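Long-range contact in protein argonaute (Aquifex aeolicus, PDB 1YVU), which uses short single-stranded DNA guides to find complementary target RNA and cleaves it with its RNase H-like PIWI domain: residues F91-L105 with E143-L155. Residues are numbered along the deposited sequence; the frame is centred on the assembly and turned at random.
Sequences FQNERECQELFRDFL and EKVLKSEEGYFLL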
ATOM      1  N   PHE A  91     -13.683  10.279  25.853  1.00 42.94           N
ATOM      2  CA  PHE A  91     -14.070   9.447  24.708  1.00 39.59           C
ATOM      3  C   PHE A  91     -14.034   7.972  25.042  1.00 39.74           C
ATOM      4  O   PHE A  91     -13.356   7.556  25.989  1.00 41.09           O
ATOM      5  CB  PHE A  91     -13.133   9.648  23.516  1.00 39.42           C
ATOM      6  CG  PHE A  91     -12.938  11.075  23.110  1.00 34.96           C
ATOM      7  CD1 PHE A  91     -11.862  11.827  23.630  1.00 38.11           C
ATOM      8  CD2 PHE A  91     -13.803  11.678  22.169  1.00 38.47           C
ATOM      9  CE1 PHE A  91     -11.645  13.175  23.213  1.00 36.18           C
ATOM     10  CE2 PHE A  91     -13.599  13.028  21.740  1.00 35.01           C
ATOM     11  CZ  PHE A  91     -12.516  13.769  22.265  1.00 33.51           C
ATOM     12  N   GLN A  92     -14.690   7.182  24.186  1.00 42.03           N
ATOM     13  CA  GLN A  92     -14.758   5.714  24.305  1.00 40.53           C
ATOM     14  C   GLN A  92     -13.903   5.043  23.210  1.00 37.86           C
ATOM     15  O   GLN A  92     -13.455   3.889  23.348  1.00 39.23           O
ATOM     16  CB  GLN A  92     -16.209   5.250  24.180  1.00 42.63           C
ATOM     17  CG  GLN A  92     -17.188   6.035  25.071  1.00 39.34           C
ATOM     18  CD  GLN A  92     -18.609   5.525  25.004  1.00 34.10           C
ATOM     19  OE1 GLN A  92     -18.939   4.670  24.170  1.00 29.76           O
ATOM     20  NE2 GLN A  92     -19.466   6.048  25.889  1.00 27.16           N
ATOM     21  N   ASN A  93     -13.723   5.773  22.111  1.00 39.55           N
ATOM     22  CA  ASN A  93     -12.941   5.333  20.968  1.00 40.33           C
ATOM     23  C   ASN A  93     -11.974   6.418  20.507  1.00 38.85           C
ATOM     24  O   ASN A  93     -12.161   7.628  20.730  1.00 27.58           O
ATOM     25  CB  ASN A  93     -13.841   5.010  19.764  1.00 48.96           C
ATOM     26  CG  ASN A  93     -14.801   3.885  20.023  1.00 51.46           C
ATOM     27  OD1 ASN A  93     -14.500   2.937  20.755  1.00 58.77           O
ATOM     28  ND2 ASN A  93     -15.979   3.983  19.424  1.00 50.90           N
ATOM     29  N   GLU A  94     -10.988   5.943  19.757  1.00 41.37           N
ATOM     30  CA  GLU A  94      -9.949   6.751  19.131  1.00 37.89           C
ATOM     31  C   GLU A  94     -10.645   7.417  17.961  1.00 37.49           C
ATOM     32  O   GLU A  94     -10.301   8.549  17.574  1.00 39.28           O
ATOM     33  CB  GLU A  94      -8.856   5.831  18.579  1.00 39.22           C
ATOM     34  CG  GLU A  94      -8.386   4.801  19.566  1.00 35.61           C
ATOM     35  CD  GLU A  94      -8.779   3.363  19.246  1.00 38.79           C
ATOM     36  OE1 GLU A  94      -9.471   2.742  20.083  1.00 36.67           O
ATOM     37  OE2 GLU A  94      -8.343   2.837  18.201  1.00 33.29           O
ATOM     38  N   ARG A  95     -11.613   6.666  17.409  1.00 37.48           N
ATOM     39  CA  ARG A  95     -12.431   7.064  16.271  1.00 34.87           C
ATOM     40  C   ARG A  95     -13.160   8.355  16.581  1.00 32.85           C
ATOM     41  O   ARG A  95     -13.055   9.310  15.814  1.00 40.97           O
ATOM     42  CB  ARG A  95     -13.441   5.967  15.890  1.00 31.55           C
ATOM     43  CG  ARG A  95     -14.436   6.378  14.755  1.00 25.74           C
ATOM     44  CD  ARG A  95     -15.547   5.373  14.493  1.00 20.85           C
ATOM     45  NE  ARG A  95     -16.237   4.940  15.713  1.00 29.43           N
ATOM     46  CZ  ARG A  95     -17.189   5.620  16.353  1.00 24.99           C
ATOM     47  NH1 ARG A  95     -17.600   6.795  15.914  1.00 19.25           N
ATOM     48  NH2 ARG A  95     -17.775   5.097  17.416  1.00 33.08           N
ATOM     49  N   GLU A  96     -13.815   8.402  17.744  1.00 30.91           N
ATOM     50  CA  GLU A  96     -14.564   9.584  18.182  1.00 30.77           C
ATOM     51  C   GLU A  96     -13.654  10.782  18.338  1.00 30.21           C
ATOM     52  O   GLU A  96     -13.977  11.873  17.838  1.00 31.52           O
ATOM     53  CB  GLU A  96     -15.275   9.319  19.497  1.00 35.41           C
ATOM     54  CG  GLU A  96     -16.265   8.185  19.435  1.00 40.18           C
ATOM     55  CD  GLU A  96     -16.913   7.887  20.770  1.00 41.37           C
ATOM     56  OE1 GLU A  96     -16.747   8.693  21.716  1.00 40.84           O
ATOM     57  OE2 GLU A  96     -17.593   6.834  20.867  1.00 44.72           O
ATOM     58  N   CYS A  97     -12.464  10.536  18.901  1.00 25.62           N
ATOM     59  CA  CYS A  97     -11.452  11.574  19.116  1.00 18.46           C
ATOM     60  C   CYS A  97     -11.023  12.203  17.791  1.00 17.80           C
ATOM     61  O   CYS A  97     -10.994  13.435  17.647  1.00 16.61           O
ATOM     62  CB  CYS A  97     -10.268  10.989  19.888  1.00 13.95           C
ATOM     63  SG  CYS A  97      -8.956  12.156  20.174  1.00 10.00           S
ATOM     64  N   GLN A  98     -10.793  11.338  16.807  1.00 11.02           N
ATOM     65  CA  GLN A  98     -10.412  11.753  15.469  1.00  5.41           C
ATOM     66  C   GLN A  98     -11.521  12.552  14.781  1.00  4.98           C
ATOM     67  O   GLN A  98     -11.300  13.682  14.347  1.00  2.06           O
ATOM     68  CB  GLN A  98     -10.101  10.518  14.685  1.00  9.37           C
ATOM     69  CG  GLN A  98      -9.575  10.746  13.316  1.00  5.99           C
ATOM     70  CD  GLN A  98      -9.716   9.477  12.563  1.00 10.05           C
ATOM     71  OE1 GLN A  98     -10.763   9.256  11.895  1.00 11.19           O
ATOM     72  NE2 GLN A  98      -8.763   8.547  12.785  1.00  4.20           N
ATOM     73  N   GLU A  99     -12.725  11.983  14.787  1.00  2.23           N
ATOM     74  CA  GLU A  99     -13.901  12.581  14.178  1.00  8.28           C
ATOM     75  C   GLU A  99     -14.074  13.987  14.670  1.00 13.09           C
ATOM     76  O   GLU A  99     -14.051  14.922  13.857  1.00 13.60           O
ATOM     77  CB  GLU A  99     -15.147  11.784  14.474  1.00  2.00           C
ATOM     78  CG  GLU A  99     -15.100  10.429  13.861  1.00  6.51           C
ATOM     79  CD  GLU A  99     -16.400   9.687  13.980  1.00 20.03           C
ATOM     80  OE1 GLU A  99     -17.313  10.163  14.680  1.00 17.58           O
ATOM     81  OE2 GLU A  99     -16.539   8.631  13.330  1.00 20.34           O
ATOM     82  N   LEU A 100     -14.030  14.145  15.998  1.00 14.86           N
ATOM     83  CA  LEU A 100     -14.181  15.462  16.619  1.00 17.15           C
ATOM     84  C   LEU A 100     -12.953  16.367  16.337  1.00 16.67           C
ATOM     85  O   LEU A 100     -13.121  17.471  15.825  1.00 11.73           O
ATOM     86  CB  LEU A 100     -14.454  15.318  18.123  1.00 15.92           C
ATOM     87  CG  LEU A 100     -15.015  16.592  18.768  1.00 21.12           C
ATOM     88  CD1 LEU A 100     -16.505  16.571  18.626  1.00 20.29           C
ATOM     89  CD2 LEU A 100     -14.606  16.749  20.246  1.00  8.50           C
ATOM     90  N   PHE A 101     -11.735  15.852  16.544  1.00 14.44           N
ATOM     91  CA  PHE A 101     -10.510  16.624  16.293  1.00 18.46           C
ATOM     92  C   PHE A 101     -10.450  17.221  14.879  1.00 24.86           C
ATOM     93  O   PHE A 101     -10.183  18.414  14.724  1.00 22.17           O
ATOM     94  CB  PHE A 101      -9.259  15.760  16.549  1.00 20.16           C
ATOM     95  CG  PHE A 101      -7.926  16.503  16.379  1.00 25.48           C
ATOM     96  CD1 PHE A 101      -7.514  17.503  17.302  1.00 19.31           C
ATOM     97  CD2 PHE A 101      -7.075  16.204  15.299  1.00 26.12           C
ATOM     98  CE1 PHE A 101      -6.261  18.196  17.141  1.00 20.77           C
ATOM     99  CE2 PHE A 101      -5.821  16.892  15.128  1.00 25.13           C
ATOM    100  CZ  PHE A 101      -5.421  17.888  16.052  1.00 24.71           C
ATOM    101  N   ARG A 102     -10.729  16.386  13.872  1.00 26.42           N
ATOM    102  CA  ARG A 102     -10.697  16.773  12.457  1.00 28.91           C
ATOM    103  C   ARG A 102     -11.587  17.952  12.109  1.00 26.95           C
ATOM    104  O   ARG A 102     -11.177  18.892  11.432  1.00 29.38           O
ATOM    105  CB  ARG A 102     -11.088  15.591  11.582  1.00 30.32           C
ATOM    106  CG  ARG A 102      -9.990  14.579  11.384  1.00 30.82           C
ATOM    107  CD  ARG A 102     -10.411  13.554  10.351  1.00 39.26           C
ATOM    108  NE  ARG A 102      -9.296  12.669  10.009  1.00 44.56           N
ATOM    109  CZ  ARG A 102      -9.423  11.450   9.480  1.00 46.39           C
ATOM    110  NH1 ARG A 102     -10.628  10.946   9.217  1.00 46.35           N
ATOM    111  NH2 ARG A 102      -8.338  10.714   9.251  1.00 44.24           N
ATOM    112  N   ASP A 103     -12.793  17.918  12.651  1.00 27.11           N
ATOM    113  CA  ASP A 103     -13.792  18.954  12.448  1.00 23.31           C
ATOM    114  C   ASP A 103     -13.378  20.261  13.093  1.00 20.97           C
ATOM    115  O   ASP A 103     -13.899  21.321  12.768  1.00 12.78           O
ATOM    116  CB  ASP A 103     -15.146  18.481  12.985  1.00 35.58           C
ATOM    117  CG  ASP A 103     -15.747  17.299  12.171  1.00 45.80           C
ATOM    118  OD1 ASP A 103     -15.200  16.918  11.094  1.00 45.44           O
ATOM    119  OD2 ASP A 103     -16.786  16.749  12.615  1.00 42.57           O
ATOM    120  N   PHE A 104     -12.431  20.181  14.016  1.00 22.06           N
ATOM    121  CA  PHE A 104     -11.923  21.386  14.643  1.00 27.45           C
ATOM    122  C   PHE A 104     -10.918  22.022  13.714  1.00 28.46           C
ATOM    123  O   PHE A 104     -10.949  23.224  13.530  1.00 32.68           O
ATOM    124  CB  PHE A 104     -11.280  21.084  15.983  1.00 28.47           C
ATOM    125  CG  PHE A 104     -12.211  21.222  17.124  1.00 24.02           C
ATOM    126  CD1 PHE A 104     -12.824  20.103  17.667  1.00 24.66           C
ATOM    127  CD2 PHE A 104     -12.488  22.487  17.661  1.00 28.96           C
ATOM    128  CE1 PHE A 104     -13.713  20.224  18.738  1.00 23.68           C
ATOM    129  CE2 PHE A 104     -13.377  22.626  18.741  1.00 20.01           C
ATOM    130  CZ  PHE A 104     -13.995  21.490  19.282  1.00 28.74           C
ATOM    131  N   LEU A 105     -10.096  21.195  13.060  1.00 31.54           N
ATOM    132  CA  LEU A 105      -9.069  21.649  12.100  1.00 30.11           C
ATOM    133  C   LEU A 105      -9.705  22.325  10.889  1.00 30.54           C
ATOM    134  O   LEU A 105      -9.092  23.154  10.203  1.00 28.77           O
ATOM    135  CB  LEU A 105      -8.252  20.449  11.607  1.00 23.34           C
ATOM    136  CG  LEU A 105      -7.654  19.539  12.668  1.00 15.58           C
ATOM    137  CD1 LEU A 105      -6.844  18.493  11.985  1.00  6.60           C
ATOM    138  CD2 LEU A 105      -6.788  20.338  13.640  1.00 19.96           C
ATOM    139  N   GLU A 143      -3.996  13.472   9.388  1.00 50.07           N
ATOM    140  CA  GLU A 143      -4.015  13.224  10.843  1.00 45.28           C
ATOM    141  C   GLU A 143      -4.973  12.084  11.155  1.00 47.67           C
ATOM    142  O   GLU A 143      -6.105  12.039  10.656  1.00 50.48           O
ATOM    143  CB  GLU A 143      -4.533  14.423  11.666  1.00 44.07           C
ATOM    144  CG  GLU A 143      -3.984  15.792  11.355  1.00 36.04           C
ATOM    145  CD  GLU A 143      -4.605  16.403  10.121  1.00 34.03           C
ATOM    146  OE1 GLU A 143      -5.704  15.973   9.704  1.00 32.63           O
ATOM    147  OE2 GLU A 143      -3.985  17.329   9.565  1.00 38.03           O
ATOM    148  N   LYS A 144      -4.521  11.177  11.998  1.00 47.35           N
ATOM    149  CA  LYS A 144      -5.336  10.064  12.444  1.00 41.64           C
ATOM    150  C   LYS A 144      -5.046   9.904  13.938  1.00 40.07           C
ATOM    151  O   LYS A 144      -3.921  10.158  14.385  1.00 42.27           O
ATOM    152  CB  LYS A 144      -5.004   8.799  11.652  1.00 37.05           C
ATOM    153  CG  LYS A 144      -5.878   8.624  10.440  1.00 45.00           C
ATOM    154  CD  LYS A 144      -5.254   7.715   9.425  1.00 44.00           C
ATOM    155  CE  LYS A 144      -6.129   7.650   8.188  1.00 49.81           C
ATOM    156  NZ  LYS A 144      -5.320   7.263   6.987  1.00 57.02           N
ATOM    157  N   VAL A 145      -6.079   9.616  14.725  1.00 39.02           N
ATOM    158  CA  VAL A 145      -5.902   9.420  16.159  1.00 33.56           C
ATOM    159  C   VAL A 145      -5.828   7.935  16.470  1.00 29.87           C
ATOM    160  O   VAL A 145      -6.752   7.189  16.171  1.00 34.16           O
ATOM    161  CB  VAL A 145      -7.008  10.108  16.984  1.00 32.38           C
ATOM    162  CG1 VAL A 145      -6.925   9.697  18.442  1.00 36.21           C
ATOM    163  CG2 VAL A 145      -6.866  11.636  16.860  1.00 33.91           C
ATOM    164  N   LEU A 146      -4.677   7.525  16.998  1.00 28.78           N
ATOM    165  CA  LEU A 146      -4.391   6.140  17.393  1.00 21.58           C
ATOM    166  C   LEU A 146      -4.394   6.031  18.912  1.00 16.84           C
ATOM    167  O   LEU A 146      -4.567   7.032  19.596  1.00 14.65           O
ATOM    168  CB  LEU A 146      -3.042   5.663  16.832  1.00 14.33           C
ATOM    169  CG  LEU A 146      -2.676   5.835  15.350  1.00  2.00           C
ATOM    170  CD1 LEU A 146      -1.581   4.868  15.037  1.00  2.00           C
ATOM    171  CD2 LEU A 146      -3.869   5.606  14.402  1.00  3.19           C
ATOM    172  N   LYS A 147      -4.193   4.825  19.427  1.00 21.17           N
ATOM    173  CA  LYS A 147      -4.235   4.570  20.860  1.00 27.00           C
ATOM    174  C   LYS A 147      -3.017   3.775  21.193  1.00 30.31           C
ATOM    175  O   LYS A 147      -2.801   2.717  20.590  1.00 38.63           O
ATOM    176  CB  LYS A 147      -5.443   3.699  21.182  1.00 22.29           C
ATOM    177  CG  LYS A 147      -5.869   3.622  22.624  1.00 27.48           C
ATOM    178  CD  LYS A 147      -7.094   2.733  22.757  1.00 23.04           C
ATOM    179  CE  LYS A 147      -7.361   2.368  24.205  1.00 28.11           C
ATOM    180  NZ  LYS A 147      -8.407   1.316  24.293  1.00 34.33           N
ATOM    181  N   SER A 148      -2.287   4.216  22.215  1.00 40.38           N
ATOM    182  CA  SER A 148      -1.073   3.526  22.647  1.00 41.67           C
ATOM    183  C   SER A 148      -1.352   2.198  23.367  1.00 40.91           C
ATOM    184  O   SER A 148      -2.516   1.800  23.580  1.00 39.95           O
ATOM    185  CB  SER A 148      -0.224   4.440  23.543  1.00 47.52           C
ATOM    186  OG  SER A 148      -0.900   4.792  24.749  1.00 57.66           O
ATOM    187  N   GLU A 149      -0.266   1.522  23.731  1.00 40.70           N
ATOM    188  CA  GLU A 149      -0.307   0.247  24.442  1.00 41.94           C
ATOM    189  C   GLU A 149      -0.932   0.491  25.819  1.00 40.02           C
ATOM    190  O   GLU A 149      -1.912  -0.166  26.201  1.00 46.80           O
ATOM    191  CB  GLU A 149       1.129  -0.286  24.595  1.00 39.16           C
ATOM    192  CG  GLU A 149       1.235  -1.732  25.100  1.00 32.51           C
ATOM    193  CD  GLU A 149       2.653  -2.148  25.477  1.00 31.90           C
ATOM    194  OE1 GLU A 149       3.579  -1.306  25.484  1.00 23.09           O
ATOM    195  OE2 GLU A 149       2.833  -3.346  25.771  1.00 31.01           O
ATOM    196  N   GLU A 150      -0.441   1.557  26.456  1.00 39.48           N
ATOM    197  CA  GLU A 150      -0.840   1.984  27.788  1.00 39.62           C
ATOM    198  C   GLU A 150      -2.273   2.511  27.867  1.00 36.62           C
ATOM    199  O   GLU A 150      -2.931   2.350  28.906  1.00 42.86           O
ATOM    200  CB  GLU A 150       0.156   3.019  28.301  1.00 38.10           C
ATOM    201  CG  GLU A 150       1.605   2.713  27.930  1.00 42.32           C
ATOM    202  CD  GLU A 150       2.595   3.285  28.924  1.00 45.07           C
ATOM    203  OE1 GLU A 150       2.634   4.529  29.080  1.00 47.93           O
ATOM    204  OE2 GLU A 150       3.340   2.490  29.545  1.00 34.89           O
ATOM    205  N   GLY A 151      -2.750   3.115  26.774  1.00 37.15           N
ATOM    206  CA  GLY A 151      -4.112   3.619  26.736  1.00 33.27           C
ATOM    207  C   GLY A 151      -4.366   5.071  26.358  1.00 33.89           C
ATOM    208  O   GLY A 151      -5.552   5.475  26.281  1.00 35.81           O
ATOM    209  N   TYR A 152      -3.292   5.843  26.121  1.00 33.73           N
ATOM    210  CA  TYR A 152      -3.393   7.264  25.746  1.00 34.47           C
ATOM    211  C   TYR A 152      -3.614   7.372  24.244  1.00 34.49           C
ATOM    212  O   TYR A 152      -3.151   6.515  23.476  1.00 29.02           O
ATOM    213  CB  TYR A 152      -2.121   8.047  26.122  1.00 38.49           C
ATOM    214  CG  TYR A 152      -1.664   7.837  27.552  1.00 59.81           C
ATOM    215  CD1 TYR A 152      -2.052   8.723  28.594  1.00 61.20           C
ATOM    216  CD2 TYR A 152      -0.924   6.687  27.908  1.00 61.53           C
ATOM    217  CE1 TYR A 152      -1.720   8.441  29.988  1.00 66.40           C
ATOM    218  CE2 TYR A 152      -0.589   6.399  29.282  1.00 62.99           C
ATOM    219  CZ  TYR A 152      -0.991   7.267  30.313  1.00 63.43           C
ATOM    220  OH  TYR A 152      -0.695   6.921  31.627  1.00 55.84           O
ATOM    221  N   PHE A 153      -4.362   8.399  23.835  1.00 34.77           N
ATOM    222  CA  PHE A 153      -4.613   8.642  22.415  1.00 30.11           C
ATOM    223  C   PHE A 153      -3.433   9.388  21.810  1.00 31.24           C
ATOM    224  O   PHE A 153      -2.846  10.267  22.449  1.00 33.64           O
ATOM    225  CB  PHE A 153      -5.904   9.428  22.200  1.00 28.05           C
ATOM    226  CG  PHE A 153      -7.159   8.659  22.556  1.00 27.72           C
ATOM    227  CD1 PHE A 153      -8.335   9.343  22.926  1.00 31.46           C
ATOM    228  CD2 PHE A 153      -7.186   7.248  22.510  1.00 19.61           C
ATOM    229  CE1 PHE A 153      -9.514   8.638  23.245  1.00 20.50           C
ATOM    230  CE2 PHE A 153      -8.359   6.540  22.826  1.00 16.75           C
ATOM    231  CZ  PHE A 153      -9.526   7.239  23.195  1.00 15.04           C
ATOM    232  N   LEU A 154      -3.001   8.949  20.636  1.00 23.53           N
ATOM    233  CA  LEU A 154      -1.869   9.587  19.974  1.00 26.98           C
ATOM    234  C   LEU A 154      -2.290  10.269  18.688  1.00 24.36           C
ATOM    235  O   LEU A 154      -3.083   9.718  17.913  1.00 30.79           O
ATOM    236  CB  LEU A 154      -0.792   8.555  19.640  1.00 13.76           C
ATOM    237  CG  LEU A 154      -0.345   7.667  20.794  1.00 17.74           C
ATOM    238  CD1 LEU A 154       0.570   6.566  20.346  1.00 11.66           C
ATOM    239  CD2 LEU A 154       0.284   8.549  21.874  1.00 15.82           C
ATOM    240  N   LEU A 155      -1.828  11.496  18.474  1.00 24.60           N
ATOM    241  CA  LEU A 155      -2.148  12.122  17.225  1.00 19.41           C
ATOM    242  C   LEU A 155      -1.012  11.754  16.326  1.00 22.19           C
ATOM    243  O   LEU A 155       0.165  11.987  16.634  1.00 19.04           O
ATOM    244  CB  LEU A 155      -2.303  13.630  17.300  1.00 15.36           C
ATOM    245  CG  LEU A 155      -2.597  14.297  15.941  1.00 14.60           C
ATOM    246  CD1 LEU A 155      -3.940  13.872  15.352  1.00 20.94           C
ATOM    247  CD2 LEU A 155      -2.562  15.777  16.115  1.00 17.57           C
TER
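Helix 94-105 packs nearly antiparallel to strand 143-147, the two short axes approaching to 7.3 Å at 155°, and Gln98 and Val145 bring their CA atoms within 5.1 Å. So close a backbone suits the small, branched Val145: its CG1 methyl lies 3.6 Å from Cys97 SG, and its CG2 rests against the helix backbone at Gln98. Towards the start of the helix, Phe153 provides a broad apolar surface. Glu94 CA sits over one face of its ring, a CH-pi contact 4.2 Å from the ring centroid, while Phe91 meets the ring's rim and Cys97 SG approaches it obliquely. The bent Glu94 side chain crosses Lys147 at about a right angle, CG on CB, their opposite charges near but beyond salt-bridge range. Strands 143-147 and 153-155 form a beta-hairpin of linker L1, within an antiparallel sheet where strand 9-14 of the N-terminal domain, which also owns the helix, pairs with strand 153-165. Ile12 extends the apolar layer beside Phe101 and Phe153. With CG anti to its backbone N (chi1 -177°), Phe101 reaches across to Leu155 at about a right angle, CZ lying 3.6 Å from Leu155 CD2. The long, extended chain of Arg102 carries its guanidinium to the backbone carbonyl of Glu143, where NH2 donates to Glu143 O at 3.0 Å, in the guanidinium plane, and NE adds a weak bond. Lys144's aliphatic chain runs alongside Gln98 and passes that guanidinium at a slant. Glu143 lays its buried carboxylate, probably charged, against Leu105 CD1; OE1 has a salt bridge to Lys111, and OE2 a hydrogen bond with the Tyr294 hydroxyl.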